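Local coordinates for putative glycoside hydrolase (Parabacteroides distasonis ATCC 8503, PDB 3GYC), which is a putative glycoside hydrolase with a cellulase-like TIM-barrel fold, probably cleaving glycosidic bonds in carbohydrates, though its substrate is not established, at residues A18-W22 with V302-C306; V323-E328 with M356-W362. One frame throughout, in Å; residues are numbered along the deposited sequence.

How the contacts relate
Both contacts belong to one TIM barrel but to different layers of it. Contact 1 lies in the buried interior, where strand 17-23 meets the end of strand 301-303 past the intervening strand 340-343. Contact 2 is in the outer layer, about 18 Å between its centre and that of the chain, where helix 321-337 meets helices 354-357 and 360-371. The chain runs from strand 301-303 on to helix 321-337, and the layers touch where W22 packs on W357. The chemistry follows the depth: contact 1 has methyl packing, a selenium beside a carboxylate and one bridging water, whereas partly buried contact 2 relies on a salt bridge, a cation-pi contact and two bridging waters.

Contact 1. Residues A18-W22 with V302-C306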
# COMPACT_ATOMS: atom_id res chain seq x y z
N ALA A 18 4.27 -12.71 0.28
CA ALA A 18 4.20 -11.98 1.55
C ALA A 18 4.85 -10.63 1.25
O ALA A 18 6.05 -10.52 0.96
CB ALA A 18 4.91 -12.72 2.69
N ILE A 19 4.01 -9.61 1.32
CA ILE A 19 4.36 -8.23 0.90
C ILE A 19 4.44 -7.25 2.06
O ILE A 19 3.82 -7.45 3.10
CB ILE A 19 3.35 -7.74 -0.23
CG1 ILE A 19 3.80 -6.46 -0.92
CG2 ILE A 19 1.89 -7.55 0.30
CD1 ILE A 19 3.00 -6.19 -2.27
N THR A 20 5.28 -6.23 1.91
CA THR A 20 5.33 -5.14 2.84
C THR A 20 5.36 -3.77 2.08
O THR A 20 5.96 -3.68 1.04
CB THR A 20 6.55 -5.20 3.75
OG1 THR A 20 6.45 -4.11 4.64
CG2 THR A 20 7.89 -5.04 2.99
N MSE A 21 4.66 -2.78 2.62
CA MSE A 21 4.67 -1.41 2.12
C MSE A 21 5.90 -0.66 2.67
O MSE A 21 6.03 -0.49 3.90
CB MSE A 21 3.44 -0.66 2.60
CG MSE A 21 3.46 0.79 2.17
SE MSE A 21 2.20 1.79 3.17
CE MSE A 21 3.18 1.88 4.86
N TRP A 22 6.84 -0.34 1.77
CA TRP A 22 7.96 0.55 2.10
C TRP A 22 7.75 1.96 1.53
O TRP A 22 8.64 2.83 1.65
CB TRP A 22 9.29 -0.07 1.69
CG TRP A 22 9.81 -1.10 2.70
CD1 TRP A 22 9.15 -1.61 3.77
CD2 TRP A 22 11.07 -1.84 2.64
NE1 TRP A 22 9.94 -2.54 4.45
CE2 TRP A 22 11.12 -2.67 3.78
CE3 TRP A 22 12.18 -1.76 1.83
CZ2 TRP A 22 12.20 -3.49 4.05
CZ3 TRP A 22 13.24 -2.56 2.10
CH2 TRP A 22 13.24 -3.42 3.20
N VAL A 302 -4.92 -7.82 -2.97
CA VAL A 302 -3.67 -7.51 -2.29
C VAL A 302 -4.03 -6.53 -1.17
O VAL A 302 -4.85 -5.65 -1.36
CB VAL A 302 -2.56 -6.88 -3.24
CG1 VAL A 302 -1.34 -6.43 -2.39
CG2 VAL A 302 -2.13 -7.84 -4.34
N THR A 303 -3.41 -6.66 -0.00
CA THR A 303 -3.58 -5.70 1.08
C THR A 303 -2.19 -5.40 1.62
O THR A 303 -1.46 -6.33 2.00
CB THR A 303 -4.57 -6.19 2.21
OG1 THR A 303 -5.92 -6.23 1.72
CG2 THR A 303 -4.53 -5.23 3.44
N THR A 304 -1.77 -4.12 1.60
CA THR A 304 -0.47 -3.70 2.11
C THR A 304 -0.59 -2.74 3.29
O THR A 304 0.41 -2.42 3.93
CB THR A 304 0.40 -3.03 1.00
OG1 THR A 304 -0.22 -1.80 0.58
CG2 THR A 304 0.60 -3.99 -0.20
N GLU A 305 -1.82 -2.32 3.62
CA GLU A 305 -2.07 -1.42 4.72
C GLU A 305 -3.18 -2.05 5.58
O GLU A 305 -4.30 -2.18 5.15
CB GLU A 305 -2.41 -0.03 4.20
CG GLU A 305 -1.32 0.58 3.27
CD GLU A 305 -1.41 2.13 3.21
OE1 GLU A 305 -1.60 2.74 4.27
OE2 GLU A 305 -1.25 2.74 2.12
N CYS A 306 -2.80 -2.46 6.78
CA CYS A 306 -3.58 -3.32 7.61
C CYS A 306 -2.78 -3.56 8.89
O CYS A 306 -1.64 -3.05 8.98
CB CYS A 306 -3.71 -4.64 6.85
SG CYS A 306 -2.02 -5.19 6.28
O HOH W 1 2.80 -3.44 4.54
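M21 and T304 bring the two backbones closest, CA to CA 5.6 Å, yet the strands are not sheet neighbours: strand 340-343 lies between them in the sheet of the TIM barrel, so what meets here are side chains pointing into the interior. I19 does the apolar part. Its CG2 lies 3.8 Å from CG2 of T304, and its CD1 reaches back to CG1 of V302 at 4.3 Å. In T304, chi1 of 65° puts OG1 between the backbone N and the carbonyl carbon, where the hydroxyl is hydrogen-bonded to E232, and leaves CG2 anti to the carbonyl carbon, turned to I19. Two residues along the strand, M21 lays its selenium against the carboxylate end of E305, SE to CD 3.6 Å. The backbones are joined through water 1, which accepts from M21 N at 2.8 Å and lies 2.7 Å from T304 O, to which it can donate. E305 follows the C-terminal end of strand 301-303, where many TIM-barrel glycosidases carry a catalytic glutamate. The chemistry thus changes from methyl packing at I19 to a carboxylate that packs on a selenomethionine and is paired with R55, consistent with an apolar interior giving way to the polar C-terminal end of the strands, where the active site of such barrels usually lies.

Contact 2. Residues V323-E328 with M356-W362; sequences VKDLCE and MWRDVEW
K324 reaches out of helix 321-337 across the indole of W362 to D359, and it can be traced atom by atom. CB stands 3.8 Å from CZ2 of W362, by the benzo ring. CG turns to the other neighbour, 3.8 Å from SE of M356, whose chain doubles over at chi2 and chi3 and slides past the lysine in the opposite direction. At chi3, 58°, the lysine bends, and this carries CE over the indole: it lies 3.6 Å from the centroid of the five-membered ring, only 4° off the normal, a CH-pi contact. NZ goes on beyond, still over that face as a cation-pi partner, and ends in a salt bridge to D359 OD2 at 2.8 Å, which is met on its anti lone pair, away from the other oxygen. Water 2 also accepts from NZ.

In the barrel this joins helix 321-337 to the short helix 354-357 and to helix 360-371, which follow strand 340-343 in the chain. D359 is the N-cap of helix 360-371: its OD1 takes W362 N at 3.2 Å from well above the carboxylate plane, so one carboxylate serves both helix and lysine, and the nearby ammonium probably favours its charged form. The indole is hemmed in at its edge too, with K324 O 3.4 Å from CZ2 and water 3 accepting from NE1. That water lies 2.7 Å from E328 OE1 and also within hydrogen-bonding distance of D325 OD1, with more acceptors around it than it has protons.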
# COMPACT_ATOMS: atom_id res chain seq x y z
N VAL A 323 -1.24 -4.82 19.18
CA VAL A 323 -1.30 -4.46 17.79
C VAL A 323 -0.86 -5.66 16.93
O VAL A 323 -1.52 -5.99 15.91
CB VAL A 323 -0.41 -3.21 17.50
CG1 VAL A 323 -0.40 -2.92 16.04
CG2 VAL A 323 -0.94 -2.00 18.32
N LYS A 324 0.19 -6.36 17.37
CA LYS A 324 0.67 -7.57 16.67
C LYS A 324 -0.41 -8.66 16.71
O LYS A 324 -0.57 -9.43 15.76
CB LYS A 324 2.01 -8.05 17.26
CG LYS A 324 3.22 -7.18 16.93
CD LYS A 324 4.50 -7.48 17.73
CE LYS A 324 4.97 -8.92 17.57
NZ LYS A 324 6.18 -9.25 18.38
N ASP A 325 -1.12 -8.77 17.83
CA ASP A 325 -2.21 -9.72 17.94
C ASP A 325 -3.26 -9.50 16.85
O ASP A 325 -3.73 -10.46 16.23
CB ASP A 325 -2.86 -9.62 19.32
CG ASP A 325 -2.03 -10.27 20.44
OD1 ASP A 325 -1.06 -10.99 20.14
OD2 ASP A 325 -2.38 -10.11 21.64
N LEU A 326 -3.65 -8.24 16.65
CA LEU A 326 -4.64 -7.89 15.64
C LEU A 326 -4.06 -8.12 14.24
O LEU A 326 -4.80 -8.55 13.33
CB LEU A 326 -5.13 -6.43 15.80
CG LEU A 326 -6.11 -6.11 16.95
CD1 LEU A 326 -6.17 -4.60 17.25
CD2 LEU A 326 -7.49 -6.71 16.61
N CYS A 327 -2.77 -7.86 14.07
CA CYS A 327 -2.13 -8.09 12.76
C CYS A 327 -2.05 -9.56 12.43
O CYS A 327 -2.31 -9.96 11.31
CB CYS A 327 -0.78 -7.45 12.71
SG CYS A 327 -1.02 -5.63 12.57
N GLU A 328 -1.72 -10.38 13.42
CA GLU A 328 -1.62 -11.81 13.23
C GLU A 328 -3.00 -12.34 12.82
O GLU A 328 -3.13 -13.11 11.85
CB GLU A 328 -1.12 -12.46 14.52
CG GLU A 328 -0.96 -13.97 14.45
CD GLU A 328 -0.45 -14.57 15.74
OE1 GLU A 328 0.24 -13.88 16.51
OE2 GLU A 328 -0.74 -15.77 15.98
N MSE A 356 7.90 -3.51 15.83
CA MSE A 356 7.29 -4.44 14.91
C MSE A 356 8.34 -5.29 14.15
O MSE A 356 8.13 -6.49 13.92
CB MSE A 356 6.39 -3.72 13.94
CG MSE A 356 5.74 -4.66 12.93
SE MSE A 356 4.56 -5.95 13.64
CE MSE A 356 3.07 -4.70 14.00
N TRP A 357 9.44 -4.67 13.76
CA TRP A 357 10.44 -5.36 12.97
C TRP A 357 11.25 -6.40 13.71
O TRP A 357 11.74 -7.34 13.11
CB TRP A 357 11.41 -4.31 12.42
CG TRP A 357 12.36 -4.67 11.30
CD1 TRP A 357 13.73 -4.60 11.33
CD2 TRP A 357 12.03 -5.02 9.94
NE1 TRP A 357 14.26 -4.91 10.09
CE2 TRP A 357 13.25 -5.17 9.23
CE3 TRP A 357 10.85 -5.27 9.29
CZ2 TRP A 357 13.28 -5.54 7.89
CZ3 TRP A 357 10.88 -5.65 7.97
CH2 TRP A 357 12.10 -5.77 7.27
N ARG A 358 11.40 -6.22 15.02
CA ARG A 358 12.35 -7.03 15.75
C ARG A 358 12.08 -8.52 15.97
O ARG A 358 13.04 -9.30 15.93
CB ARG A 358 12.67 -6.39 17.10
CG ARG A 358 11.52 -6.35 18.08
CD ARG A 358 11.92 -5.64 19.43
NE ARG A 358 12.94 -4.57 19.27
CZ ARG A 358 13.38 -3.79 20.26
NH1 ARG A 358 12.85 -3.88 21.47
NH2 ARG A 358 14.33 -2.89 20.02
N ASP A 359 10.84 -8.92 16.19
CA ASP A 359 10.52 -10.36 16.54
C ASP A 359 10.54 -11.21 15.24
O ASP A 359 9.51 -11.40 14.61
CB ASP A 359 9.15 -10.35 17.27
CG ASP A 359 8.66 -11.71 17.72
OD1 ASP A 359 9.29 -12.76 17.42
OD2 ASP A 359 7.59 -11.72 18.39
N VAL A 360 11.72 -11.69 14.85
CA VAL A 360 11.91 -12.40 13.58
C VAL A 360 11.02 -13.65 13.45
O VAL A 360 10.46 -13.86 12.38
CB VAL A 360 13.39 -12.76 13.32
CG1 VAL A 360 13.51 -13.63 12.11
CG2 VAL A 360 14.26 -11.51 13.14
N GLU A 361 10.84 -14.41 14.53
CA GLU A 361 10.01 -15.63 14.50
C GLU A 361 8.54 -15.34 14.29
O GLU A 361 7.88 -16.11 13.61
CB GLU A 361 10.23 -16.52 15.75
CG GLU A 361 11.66 -17.04 15.90
CD GLU A 361 12.21 -17.67 14.63
OE1 GLU A 361 11.56 -18.59 14.06
OE2 GLU A 361 13.31 -17.22 14.18
N TRP A 362 8.02 -14.23 14.84
CA TRP A 362 6.64 -13.81 14.61
C TRP A 362 6.40 -13.57 13.12
O TRP A 362 5.36 -13.99 12.55
CB TRP A 362 6.36 -12.52 15.34
CG TRP A 362 4.97 -12.01 15.27
CD1 TRP A 362 3.95 -12.25 16.16
CD2 TRP A 362 4.44 -11.06 14.33
NE1 TRP A 362 2.84 -11.53 15.83
CE2 TRP A 362 3.11 -10.78 14.71
CE3 TRP A 362 4.96 -10.42 13.22
CZ2 TRP A 362 2.30 -9.92 13.99
CZ3 TRP A 362 4.14 -9.56 12.49
CH2 TRP A 362 2.83 -9.32 12.89
O HOH W 2 8.05 -7.27 17.04
O HOH W 3 0.90 -11.80 18.08